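Local coordinates for protein diacylglycerol lipase (Aspergillus oryzae, PDB 5XK2) that probably hydrolyses mono- and diacylglycerols, as a fungal class 3 lipase of the alpha/beta-hydrolase superfamily, at residues 11-14 with 15-18; 76-79 with 80-83; 234-237 with 238-241; 268-271 with 272-276. One frame throughout, in Å; residues are numbered along the deposited sequence.

Contact 1. Residues 11-14 with 15-18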
ATOM      1  N   PRO A  11       7.595  39.457   9.887  1.00 54.45           N
ATOM      2  CA  PRO A  11       8.604  38.453  10.240  1.00 49.00           C
ATOM      3  C   PRO A  11       8.035  37.038  10.191  1.00 50.79           C
ATOM      4  O   PRO A  11       6.901  36.797  10.615  1.00 48.10           O
ATOM      5  CB  PRO A  11       9.007  38.836  11.669  1.00 41.64           C
ATOM      6  CG  PRO A  11       7.850  39.599  12.199  1.00 47.21           C
ATOM      7  CD  PRO A  11       7.280  40.342  11.024  1.00 51.50           C
ATOM      8  N   THR A  12       8.829  36.116   9.663  1.00 49.76           N
ATOM      9  CA  THR A  12       8.426  34.725   9.559  1.00 47.78           C
ATOM     10  C   THR A  12       9.583  33.826   9.980  1.00 47.08           C
ATOM     11  O   THR A  12      10.752  34.218   9.889  1.00 49.44           O
ATOM     12  CB  THR A  12       7.986  34.373   8.131  1.00 46.99           C
ATOM     13  OG1 THR A  12       7.342  33.094   8.134  1.00 56.84           O
ATOM     14  CG2 THR A  12       9.186  34.333   7.193  1.00 42.83           C
ATOM     15  N   THR A  13       9.262  32.629  10.462  1.00 33.74           N
ATOM     16  CA  THR A  13      10.306  31.710  10.889  1.00 24.92           C
ATOM     17  C   THR A  13      10.573  30.631   9.858  1.00 19.36           C
ATOM     18  O   THR A  13       9.799  30.451   8.907  1.00 18.82           O
ATOM     19  CB  THR A  13       9.925  31.017  12.200  1.00 25.22           C
ATOM     20  OG1 THR A  13       8.712  30.270  11.996  1.00 19.81           O
ATOM     21  CG2 THR A  13       9.699  32.060  13.292  1.00 35.98           C
ATOM     22  N   GLN A  14      11.618  29.856  10.108  1.00 16.27           N
ATOM     23  CA  GLN A  14      11.908  28.722   9.260  1.00 14.92           C
ATOM     24  C   GLN A  14      10.791  27.690   9.367  1.00 15.24           C
ATOM     25  O   GLN A  14      10.425  27.059   8.377  1.00 11.78           O
ATOM     26  CB  GLN A  14      13.244  28.101   9.628  1.00 21.85           C
ATOM     27  CG  GLN A  14      13.706  27.109   8.602  1.00 25.42           C
ATOM     28  CD  GLN A  14      15.130  26.658   8.823  1.00 35.80           C
ATOM     29  OE1 GLN A  14      15.511  26.285   9.932  1.00 32.11           O
ATOM     30  NE2 GLN A  14      15.928  26.688   7.762  1.00 38.59           N
ATOM     31  N   LEU A  15      10.254  27.514  10.571  1.00 13.98           N
ATOM     32  CA  LEU A  15       9.162  26.565  10.770  1.00 12.10           C
ATOM     33  C   LEU A  15       7.944  26.959   9.950  1.00 13.77           C
ATOM     34  O   LEU A  15       7.290  26.107   9.353  1.00 12.21           O
ATOM     35  CB  LEU A  15       8.782  26.478  12.260  1.00 13.98           C
ATOM     36  CG  LEU A  15       7.708  25.464  12.643  1.00 16.56           C
ATOM     37  CD1 LEU A  15       8.166  24.067  12.306  1.00 17.79           C
ATOM     38  CD2 LEU A  15       7.385  25.574  14.129  1.00 19.22           C
ATOM     39  N   GLU A  16       7.628  28.255   9.926  1.00 12.20           N
ATOM     40  CA  GLU A  16       6.484  28.714   9.149  1.00 12.06           C
ATOM     41  C   GLU A  16       6.713  28.446   7.661  1.00 11.35           C
ATOM     42  O   GLU A  16       5.783  28.059   6.936  1.00 13.38           O
ATOM     43  CB  GLU A  16       6.222  30.205   9.394  1.00 16.77           C
ATOM     44  CG  GLU A  16       5.619  30.473  10.782  1.00 24.45           C
ATOM     45  CD  GLU A  16       4.133  30.117  10.877  1.00 48.14           C
ATOM     46  OE1 GLU A  16       3.770  28.925  10.756  1.00 54.40           O
ATOM     47  OE2 GLU A  16       3.318  31.043  11.084  1.00 61.77           O
ATOM     48  N   ASP A  17       7.949  28.643   7.213  1.00 10.33           N
ATOM     49  CA  ASP A  17       8.311  28.359   5.823  1.00 12.15           C
ATOM     50  C   ASP A  17       8.041  26.883   5.508  1.00 11.92           C
ATOM     51  O   ASP A  17       7.421  26.544   4.492  1.00 10.80           O
ATOM     52  CB  ASP A  17       9.790  28.707   5.588  1.00 11.59           C
ATOM     53  CG  ASP A  17      10.234  28.507   4.145  1.00 17.06           C
ATOM     54  OD1 ASP A  17       9.911  29.361   3.292  1.00 18.27           O
ATOM     55  OD2 ASP A  17      10.929  27.496   3.874  1.00 21.62           O
ATOM     56  N   PHE A  18       8.494  26.013   6.402  1.00 10.17           N
ATOM     57  CA  PHE A  18       8.335  24.573   6.211  1.00  8.55           C
ATOM     58  C   PHE A  18       6.856  24.170   6.135  1.00 11.70           C
ATOM     59  O   PHE A  18       6.482  23.267   5.378  1.00 13.15           O
ATOM     60  CB  PHE A  18       9.001  23.801   7.356  1.00  9.70           C
ATOM     61  CG  PHE A  18      10.502  23.874   7.377  1.00 10.62           C
ATOM     62  CD1 PHE A  18      11.223  24.372   6.299  1.00 10.45           C
ATOM     63  CD2 PHE A  18      11.199  23.432   8.499  1.00 10.57           C
ATOM     64  CE1 PHE A  18      12.614  24.405   6.329  1.00 13.25           C
ATOM     65  CE2 PHE A  18      12.584  23.465   8.542  1.00 12.45           C
ATOM     66  CZ  PHE A  18      13.296  23.959   7.473  1.00 14.35           C
TER
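From CG onward the Gln14 side chain crosses obliquely over the CZ end of the Phe18 ring, one helical turn further on. CB sits beside Leu15 N; CG, turned anti to the backbone N (chi1 -168°), comes to 3.4 Å from Phe18 CZ. The chain then runs on extended, so that CD is 3.5 Å from the same CZ, and the amide ends near that corner of the ring, NE2 slightly closer than OE1. Amide and ring planes are 20° apart, with CG above CZ; the residue is exposed, as suits a polar amide. The backbone of Gln14 joins in: its O lies 3.3 Å above the plane of the Phe18 ring, toward the rim, and accepts from Phe18 N. Phe18 itself belongs to the interior, edge to face with Phe201 and Tyr225.

Thr13 ends the preceding loop. With chi1 at 61°, its OG1 turns to the Glu16 N-H and accepts from it at 3.1 Å, while its O takes Asp17 N. Thr12 OG1 rests against Glu16 CB. Threonine suits this place because a short hydroxyl can replace the missing carbonyl of a previous turn: this is the N-cap that starts helix 14-27.

Contact 2. Residues 76-79 with 80-83; sequences AVDN and TNKA
Asp78 and Asn81 face each other with their flat groups nearly perpendicular, carboxylate and amide planes 78° apart. Asn81 ND2 reaches Asp78 OD2 on its syn side at 2.9 Å, and the oxygen lies close to the amide plane, so the N-H is well aimed. The other oxygen is approached differently: the backbone N of Asn81 comes from above the carboxylate plane, 54° out of it, to Asp78 OD1 at 2.8 Å, and Thr80 N adds a weak bond to the same oxygen.

This is the tip of a beta hairpin joining strands 71-78 and 83-89, closed with a G1 beta bulge in which Lys82 and Ala83 both face Asp78. Two backbone bonds link Asp78 and Ala83, an antiparallel hydrogen-bonded pair. Lys82 holds the left-handed backbone conformation that the bulge needs, and its long side chain leads away to a salt bridge with Asp144. Aspartate suits position 78 because one short carboxylate can collect the N-H groups that the turn directs inward. The acid is buried, with OD2 also bonded to Tyr24 of helix 14-27, and this wealth of donors would be expected to favour the charged form. Small Ala83 points to the same face of the sheet as Asp78, where Trp21 of that helix packs against it.

CG of Asp78 stands anti to the backbone N (chi1 180°), which carries both oxygens forward over the turn; behind them, Asp78 CB and Ala83 CB are 4.4 Å apart.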
ATOM      1  N   ALA A  76       3.980  25.873 -11.254  1.00  9.45           N
ATOM      2  CA  ALA A  76       3.071  26.967 -10.924  1.00 10.09           C
ATOM      3  C   ALA A  76       3.836  28.247 -10.612  1.00 10.73           C
ATOM      4  O   ALA A  76       5.041  28.216 -10.304  1.00 12.66           O
ATOM      5  CB  ALA A  76       2.194  26.573  -9.732  1.00 10.81           C
ATOM      6  N   VAL A  77       3.144  29.375 -10.729  1.00  9.06           N
ATOM      7  CA  VAL A  77       3.749  30.667 -10.443  1.00  9.36           C
ATOM      8  C   VAL A  77       3.091  31.231  -9.193  1.00 10.48           C
ATOM      9  O   VAL A  77       1.856  31.359  -9.146  1.00 11.74           O
ATOM     10  CB  VAL A  77       3.555  31.655 -11.612  1.00 13.54           C
ATOM     11  CG1 VAL A  77       4.106  33.018 -11.239  1.00 14.21           C
ATOM     12  CG2 VAL A  77       4.218  31.133 -12.874  1.00 16.27           C
ATOM     13  N   ASP A  78       3.907  31.563  -8.193  1.00 10.31           N
ATOM     14  CA  ASP A  78       3.423  32.196  -6.977  1.00 12.72           C
ATOM     15  C   ASP A  78       3.960  33.632  -6.970  1.00 14.60           C
ATOM     16  O   ASP A  78       5.132  33.864  -6.663  1.00 12.24           O
ATOM     17  CB  ASP A  78       3.902  31.393  -5.760  1.00 12.62           C
ATOM     18  CG  ASP A  78       3.457  31.976  -4.430  1.00 15.09           C
ATOM     19  OD1 ASP A  78       3.122  33.172  -4.352  1.00 14.08           O
ATOM     20  OD2 ASP A  78       3.485  31.223  -3.423  1.00 14.30           O
ATOM     21  N   ASN A  79       3.092  34.593  -7.286  1.00 14.01           N
ATOM     22  CA  ASN A  79       3.533  35.984  -7.388  1.00 14.16           C
ATOM     23  C   ASN A  79       3.525  36.673  -6.036  1.00 19.51           C
ATOM     24  O   ASN A  79       4.075  37.760  -5.870  1.00 22.99           O
ATOM     25  CB  ASN A  79       2.664  36.752  -8.384  1.00 14.57           C
ATOM     26  CG  ASN A  79       2.971  36.376  -9.817  1.00 12.17           C
ATOM     27  OD1 ASN A  79       4.145  36.241 -10.191  1.00 14.47           O
ATOM     28  ND2 ASN A  79       1.919  36.198 -10.630  1.00 15.84           N
ATOM     29  N   THR A  80       2.911  36.033  -5.055  1.00 15.07           N
ATOM     30  CA  THR A  80       2.919  36.584  -3.711  1.00 14.56           C
ATOM     31  C   THR A  80       4.269  36.351  -3.069  1.00 18.07           C
ATOM     32  O   THR A  80       4.867  37.266  -2.494  1.00 18.79           O
ATOM     33  CB  THR A  80       1.805  35.961  -2.872  1.00 15.59           C
ATOM     34  OG1 THR A  80       0.565  36.301  -3.484  1.00 19.92           O
ATOM     35  CG2 THR A  80       1.834  36.488  -1.437  1.00 20.57           C
ATOM     36  N   ASN A  81       4.765  35.126  -3.191  1.00 14.51           N
ATOM     37  CA  ASN A  81       6.036  34.742  -2.589  1.00 13.29           C
ATOM     38  C   ASN A  81       7.223  34.765  -3.555  1.00 12.30           C
ATOM     39  O   ASN A  81       8.344  34.381  -3.197  1.00 15.67           O
ATOM     40  CB  ASN A  81       5.882  33.368  -1.958  1.00 14.98           C
ATOM     41  CG  ASN A  81       4.896  33.391  -0.829  1.00 20.94           C
ATOM     42  OD1 ASN A  81       5.157  34.004   0.209  1.00 25.06           O
ATOM     43  ND2 ASN A  81       3.724  32.790  -1.040  1.00 17.21           N
ATOM     44  N   LYS A  82       6.949  35.201  -4.780  1.00 13.32           N
ATOM     45  CA  LYS A  82       7.966  35.317  -5.824  1.00 11.44           C
ATOM     46  C   LYS A  82       8.718  34.018  -6.019  1.00 13.35           C
ATOM     47  O   LYS A  82       9.943  33.952  -5.886  1.00 13.05           O
ATOM     48  CB  LYS A  82       8.916  36.479  -5.523  1.00 15.25           C
ATOM     49  CG  LYS A  82       8.212  37.807  -5.754  1.00 19.18           C
ATOM     50  CD  LYS A  82       9.096  39.003  -5.482  1.00 23.32           C
ATOM     51  CE  LYS A  82      10.103  39.222  -6.595  1.00 31.23           C
ATOM     52  NZ  LYS A  82      10.851  40.488  -6.359  1.00 30.44           N
ATOM     53  N   ALA A  83       7.954  32.973  -6.313  1.00 11.42           N
ATOM     54  CA  ALA A  83       8.508  31.650  -6.509  1.00 10.94           C
ATOM     55  C   ALA A  83       7.896  30.976  -7.709  1.00  9.14           C
ATOM     56  O   ALA A  83       6.700  31.102  -7.946  1.00 10.47           O
ATOM     57  CB  ALA A  83       8.278  30.791  -5.262  1.00 12.41           C
TER

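Contact 3. Residues 234-237 with 238-241; sequences TVTD and NQVT
Thr236 and Gln239 meet in a tight surface turn, a local polar contact that delivers the chain into strand 240-243, an outermost strand of the main sheet. The Gln239 amide does most of the work. Its side chain starts beside the backbone N (chi1 -64°) and then runs extended, which lays the amide back along residues 234-236. OE1 accepts the backbone N-H of Thr236 at 2.9 Å, with the donor in the carbonyl plane, and takes a second, weak bond from Thr236 OG1 at 3.3 Å. On the other branch, NE2 donates a hydrogen bond to a water 3.0 Å away, and that water donates in turn to Thr234 O. Glutamine suits the place, since its two amide atoms accept and donate together.

The backbone forms a short 3-10 turn. Gln239 N bonds Thr236 O, and Val240 N bonds Asp237 O one step later; both donors lie well above the carbonyl planes, as the tight curl demands. At the start of the turn Thr236 OG1 also receives a weak bond from Asn238 N, which makes a weak ST turn. The same hydroxyl thus serves the Asn238 backbone and the Gln239 amide at once.

Beneath this polar side lies an apolar one. Val235 CG1 meets Val240 CG2 at 3.6 Å, the two side chains crossing at about a right angle, and branched valines suit this apolar side: Val235 packs on Ile227 of strand 224-227 and on Phe272, while Val240 packs on Tyr225 and on Leu15 of helix 14-27.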
ATOM      1  N   THR A 234      -0.310  20.620  15.889  1.00 12.42           N
ATOM      2  CA  THR A 234       0.536  21.738  15.478  1.00 14.35           C
ATOM      3  C   THR A 234       1.977  21.442  15.865  1.00 11.60           C
ATOM      4  O   THR A 234       2.263  21.183  17.023  1.00 14.60           O
ATOM      5  CB  THR A 234       0.078  23.049  16.138  1.00 20.84           C
ATOM      6  OG1 THR A 234      -1.243  23.369  15.680  1.00 20.01           O
ATOM      7  CG2 THR A 234       1.042  24.201  15.792  1.00 22.04           C
ATOM      8  N   VAL A 235       2.878  21.477  14.887  1.00 11.91           N
ATOM      9  CA  VAL A 235       4.292  21.213  15.129  1.00 10.82           C
ATOM     10  C   VAL A 235       4.958  22.474  15.658  1.00 10.06           C
ATOM     11  O   VAL A 235       4.770  23.541  15.088  1.00 14.42           O
ATOM     12  CB  VAL A 235       5.002  20.751  13.817  1.00  9.12           C
ATOM     13  CG1 VAL A 235       6.485  20.498  14.049  1.00 10.84           C
ATOM     14  CG2 VAL A 235       4.322  19.486  13.255  1.00 13.50           C
ATOM     15  N   THR A 236       5.784  22.324  16.689  1.00 10.54           N
ATOM     16  CA  THR A 236       6.538  23.430  17.302  1.00 11.12           C
ATOM     17  C   THR A 236       8.026  23.258  17.019  1.00 10.31           C
ATOM     18  O   THR A 236       8.447  22.207  16.542  1.00 12.59           O
ATOM     19  CB  THR A 236       6.362  23.481  18.835  1.00 17.34           C
ATOM     20  OG1 THR A 236       7.120  22.418  19.432  1.00 17.66           O
ATOM     21  CG2 THR A 236       4.905  23.343  19.208  1.00 19.51           C
ATOM     22  N   ASP A 237       8.821  24.311  17.248  1.00 14.01           N
ATOM     23  CA  ASP A 237      10.267  24.226  16.997  1.00 14.05           C
ATOM     24  C   ASP A 237      10.928  23.115  17.808  1.00 15.40           C
ATOM     25  O   ASP A 237      11.894  22.487  17.362  1.00 17.01           O
ATOM     26  CB  ASP A 237      10.942  25.563  17.313  1.00 19.20           C
ATOM     27  CG  ASP A 237      10.743  26.590  16.214  1.00 36.87           C
ATOM     28  OD1 ASP A 237      11.152  26.321  15.060  1.00 33.55           O
ATOM     29  OD2 ASP A 237      10.174  27.664  16.502  1.00 44.83           O
ATOM     30  N   ASN A 238      10.386  22.849  18.987  1.00 12.11           N
ATOM     31  CA  ASN A 238      10.893  21.773  19.838  1.00 13.96           C
ATOM     32  C   ASN A 238      10.633  20.384  19.277  1.00 12.77           C
ATOM     33  O   ASN A 238      11.121  19.390  19.821  1.00 15.18           O
ATOM     34  CB  ASN A 238      10.252  21.839  21.228  1.00 20.38           C
ATOM     35  CG  ASN A 238      10.887  22.871  22.108  1.00 28.85           C
ATOM     36  OD1 ASN A 238      12.021  23.285  21.881  1.00 27.15           O
ATOM     37  ND2 ASN A 238      10.147  23.315  23.115  1.00 30.55           N
ATOM     38  N   GLN A 239       9.784  20.307  18.266  1.00  9.71           N
ATOM     39  CA  GLN A 239       9.448  19.040  17.630  1.00  9.88           C
ATOM     40  C   GLN A 239      10.109  18.816  16.277  1.00 10.61           C
ATOM     41  O   GLN A 239       9.691  17.930  15.524  1.00 11.42           O
ATOM     42  CB  GLN A 239       7.932  18.917  17.513  1.00  9.60           C
ATOM     43  CG  GLN A 239       7.287  18.859  18.898  1.00 10.95           C
ATOM     44  CD  GLN A 239       5.777  19.034  18.847  1.00 12.66           C
ATOM     45  OE1 GLN A 239       5.276  19.936  18.179  1.00 12.64           O
ATOM     46  NE2 GLN A 239       5.041  18.160  19.540  1.00 13.91           N
ATOM     47  N   VAL A 240      11.049  19.684  15.910  1.00  9.11           N
ATOM     48  CA  VAL A 240      11.822  19.457  14.691  1.00  9.65           C
ATOM     49  C   VAL A 240      13.302  19.472  15.053  1.00 10.97           C
ATOM     50  O   VAL A 240      13.805  20.450  15.615  1.00 12.57           O
ATOM     51  CB  VAL A 240      11.554  20.513  13.607  1.00 11.11           C
ATOM     52  CG1 VAL A 240      12.293  20.152  12.297  1.00 12.92           C
ATOM     53  CG2 VAL A 240      10.053  20.631  13.323  1.00 11.00           C
ATOM     54  N   THR A 241      13.981  18.383  14.731  1.00  9.44           N
ATOM     55  CA  THR A 241      15.391  18.211  15.083  1.00  8.73           C
ATOM     56  C   THR A 241      16.222  18.036  13.825  1.00 11.92           C
ATOM     57  O   THR A 241      15.872  17.216  12.983  1.00 12.40           O
ATOM     58  CB  THR A 241      15.560  16.991  15.996  1.00 12.86           C
ATOM     59  OG1 THR A 241      14.779  17.192  17.189  1.00 13.53           O
ATOM     60  CG2 THR A 241      16.999  16.803  16.361  1.00 15.71           C
TER
HETATM   61  O   HOH W   1       2.283  18.750  18.661  1.00 15.99           O

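Contact 4. Residues 268-271 with 272-276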
ATOM      1  N   HIS A 268       3.379   8.485   7.861  1.00  8.03           N
ATOM      2  CA  HIS A 268       3.760   8.952   6.528  1.00  9.04           C
ATOM      3  C   HIS A 268       2.884  10.080   6.012  1.00  9.83           C
ATOM      4  O   HIS A 268       3.332  10.857   5.166  1.00 11.34           O
ATOM      5  CB  HIS A 268       3.705   7.782   5.516  1.00  8.51           C
ATOM      6  CG  HIS A 268       4.270   8.110   4.168  1.00  9.65           C
ATOM      7  ND1 HIS A 268       5.573   8.525   3.985  1.00  9.62           N
ATOM      8  CD2 HIS A 268       3.727   8.016   2.928  1.00 11.14           C
ATOM      9  CE1 HIS A 268       5.799   8.698   2.691  1.00 10.07           C
ATOM     10  NE2 HIS A 268       4.694   8.393   2.028  1.00 10.33           N
ATOM     11  N   VAL A 269       1.626  10.142   6.455  1.00  9.20           N
ATOM     12  CA  VAL A 269       0.710  11.089   5.842  1.00  9.98           C
ATOM     13  C   VAL A 269       0.575  12.386   6.621  1.00 11.23           C
ATOM     14  O   VAL A 269      -0.099  13.296   6.147  1.00 13.66           O
ATOM     15  CB  VAL A 269      -0.687  10.458   5.615  1.00 13.20           C
ATOM     16  CG1 VAL A 269      -0.523   9.148   4.858  1.00 16.82           C
ATOM     17  CG2 VAL A 269      -1.397  10.207   6.943  1.00 13.34           C
ATOM     18  N   TRP A 270       1.239  12.486   7.780  1.00 10.18           N
ATOM     19  CA  TRP A 270       1.150  13.706   8.578  1.00 11.46           C
ATOM     20  C   TRP A 270       2.511  14.399   8.621  1.00  9.73           C
ATOM     21  O   TRP A 270       3.335  14.092   9.481  1.00 15.41           O
ATOM     22  CB  TRP A 270       0.690  13.361  10.014  1.00 13.18           C
ATOM     23  CG  TRP A 270      -0.682  12.766  10.056  1.00 10.69           C
ATOM     24  CD1 TRP A 270      -1.004  11.444  10.150  1.00 14.26           C
ATOM     25  CD2 TRP A 270      -1.933  13.480   9.976  1.00 12.88           C
ATOM     26  NE1 TRP A 270      -2.383  11.287  10.134  1.00 14.93           N
ATOM     27  CE2 TRP A 270      -2.965  12.520  10.025  1.00 14.63           C
ATOM     28  CE3 TRP A 270      -2.269  14.829   9.852  1.00 16.51           C
ATOM     29  CZ2 TRP A 270      -4.319  12.874   9.962  1.00 20.36           C
ATOM     30  CZ3 TRP A 270      -3.628  15.177   9.807  1.00 14.04           C
ATOM     31  CH2 TRP A 270      -4.622  14.202   9.858  1.00 16.87           C
ATOM     32  N   TYR A 271       2.701  15.369   7.723  1.00  8.96           N
ATOM     33  CA  TYR A 271       3.916  16.186   7.692  1.00  8.64           C
ATOM     34  C   TYR A 271       3.421  17.613   7.740  1.00  9.07           C
ATOM     35  O   TYR A 271       3.151  18.228   6.717  1.00 10.63           O
ATOM     36  CB  TYR A 271       4.722  15.882   6.408  1.00  9.78           C
ATOM     37  CG  TYR A 271       5.607  14.667   6.546  1.00 10.26           C
ATOM     38  CD1 TYR A 271       5.067  13.374   6.578  1.00  8.49           C
ATOM     39  CD2 TYR A 271       6.980  14.810   6.685  1.00  8.42           C
ATOM     40  CE1 TYR A 271       5.896  12.250   6.736  1.00  7.85           C
ATOM     41  CE2 TYR A 271       7.815  13.696   6.832  1.00  7.98           C
ATOM     42  CZ  TYR A 271       7.266  12.428   6.869  1.00  6.46           C
ATOM     43  OH  TYR A 271       8.101  11.345   7.024  1.00  8.01           O
ATOM     44  N   PHE A 272       3.357  18.125   8.959  1.00 10.25           N
ATOM     45  CA  PHE A 272       2.723  19.394   9.345  1.00 11.34           C
ATOM     46  C   PHE A 272       1.237  19.477   9.064  1.00 17.10           C
ATOM     47  O   PHE A 272       0.482  19.853   9.952  1.00 19.43           O
ATOM     48  CB  PHE A 272       3.390  20.565   8.630  1.00 10.63           C
ATOM     49  CG  PHE A 272       4.860  20.635   8.861  1.00 10.65           C
ATOM     50  CD1 PHE A 272       5.353  21.091  10.082  1.00 11.51           C
ATOM     51  CD2 PHE A 272       5.754  20.217   7.885  1.00 10.86           C
ATOM     52  CE1 PHE A 272       6.737  21.140  10.329  1.00 10.15           C
ATOM     53  CE2 PHE A 272       7.135  20.262   8.124  1.00 11.01           C
ATOM     54  CZ  PHE A 272       7.621  20.724   9.344  1.00 11.78           C
ATOM     55  N   ILE A 273       0.808  18.910   7.939  1.00 11.96           N
ATOM     56  CA  ILE A 273      -0.585  18.917   7.518  1.00 13.76           C
ATOM     57  C   ILE A 273      -0.904  17.496   7.106  1.00 15.46           C
ATOM     58  O   ILE A 273       0.000  16.663   7.038  1.00 11.88           O
ATOM     59  CB  ILE A 273      -0.850  19.870   6.309  1.00 17.19           C
ATOM     60  CG1 ILE A 273      -0.070  19.400   5.080  1.00 13.43           C
ATOM     61  CG2 ILE A 273      -0.514  21.315   6.664  1.00 25.26           C
ATOM     62  CD1 ILE A 273      -0.426  20.141   3.749  1.00 19.18           C
ATOM     63  N   HIS A 274      -2.152  17.238   6.724  1.00 11.51           N
ATOM     64  CA  HIS A 274      -2.485  15.917   6.210  1.00 10.38           C
ATOM     65  C   HIS A 274      -2.140  15.972   4.732  1.00 12.60           C
ATOM     66  O   HIS A 274      -2.923  16.439   3.913  1.00 12.35           O
ATOM     67  CB  HIS A 274      -3.980  15.640   6.446  1.00 11.68           C
ATOM     68  CG  HIS A 274      -4.401  14.240   6.138  1.00 13.73           C
ATOM     69  ND1 HIS A 274      -5.699  13.798   6.323  1.00 16.70           N
ATOM     70  CD2 HIS A 274      -3.701  13.172   5.685  1.00 17.18           C
ATOM     71  CE1 HIS A 274      -5.782  12.527   5.969  1.00 19.26           C
ATOM     72  NE2 HIS A 274      -4.584  12.123   5.582  1.00 22.45           N
ATOM     73  N   ALA A 275      -0.970  15.424   4.391  1.00 10.89           N
ATOM     74  CA  ALA A 275      -0.319  15.792   3.136  1.00 11.27           C
ATOM     75  C   ALA A 275      -1.004  15.233   1.903  1.00 12.40           C
ATOM     76  O   ALA A 275      -1.002  15.859   0.847  1.00 13.92           O
ATOM     77  CB  ALA A 275       1.155  15.337   3.166  1.00 10.30           C
ATOM     78  N   ASP A 276      -1.523  14.018   2.015  1.00 11.99           N
ATOM     79  CA  ASP A 276      -2.154  13.361   0.876  1.00 11.67           C
ATOM     80  C   ASP A 276      -3.686  13.387   0.903  1.00 13.40           C
ATOM     81  O   ASP A 276      -4.326  12.587   0.214  1.00 17.18           O
ATOM     82  CB  ASP A 276      -1.656  11.930   0.743  1.00 16.87           C
ATOM     83  CG  ASP A 276      -2.121  11.048   1.877  1.00 26.03           C
ATOM     84  OD1 ASP A 276      -2.469  11.585   2.947  1.00 19.25           O
ATOM     85  OD2 ASP A 276      -2.158   9.817   1.688  1.00 33.71           O
TER
HETATM   86  O   HOH W   2       3.972  16.374  11.220  1.00 10.84           O
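Trp270 CG turns anti to its carbonyl carbon (chi1 -63°), His274 CG anti to its backbone N (chi1 -172°), and the two side chains cross on one side of a narrow loop. The imidazole slides under the six-membered ring of the indole in an offset stack, centroids 4.3 Å apart and planes at 24°. His274 CB fits beneath the rim, 3.4 Å from Trp270 CZ3.

The loop itself folds back at Phe272 in a classic gamma turn: Ile273 N reaches Tyr271 O at 2.7 Å from above the carbonyl plane, and Tyr271 N bonds Ile273 O in return. Further down, Ala275 N bonds Val269 O at 2.9 Å. The loop follows His268, which, with Ser153 and Asp206, probably forms the catalytic triad, as in other alpha/beta-hydrolase lipases; Tyr271 OH bonds Asp206 OD2, the same oxygen that His268 ND1 uses.

Phe272 points its ring at helix 14-27, where apolar bulk is wanted, and a water bridges its backbone N to Trp270 O. On the opposite end of the loop Val269 CB lies 3.4 Å from Asp276 OD1, while Asp276 OD2 bonds Tyr92 and makes a salt bridge to Arg95 of the second subunit.

In the fold
Contacts 1 and 3 lie at the surface, whereas contacts 2 and 4 are partly buried. Leu15 of contact 1 ties three of them together: its methyl groups pack on Val235 and Val240 of contact 3 and on Phe272 of contact 4, and Val235 and Phe272 touch in turn. Contact 2 stands apart, its centre about 26 Å from that of contact 3, although both reach the same sheet. Helix 14-27 nevertheless packs against it too. Chemistry follows place: hydroxyls and a carboxamide shape the solvent-side turns of contacts 1 and 3, a buried carboxylate organises the hairpin of contact 2, and aromatic rings dominate contact 4, nearest the chain's centre and the probable triad.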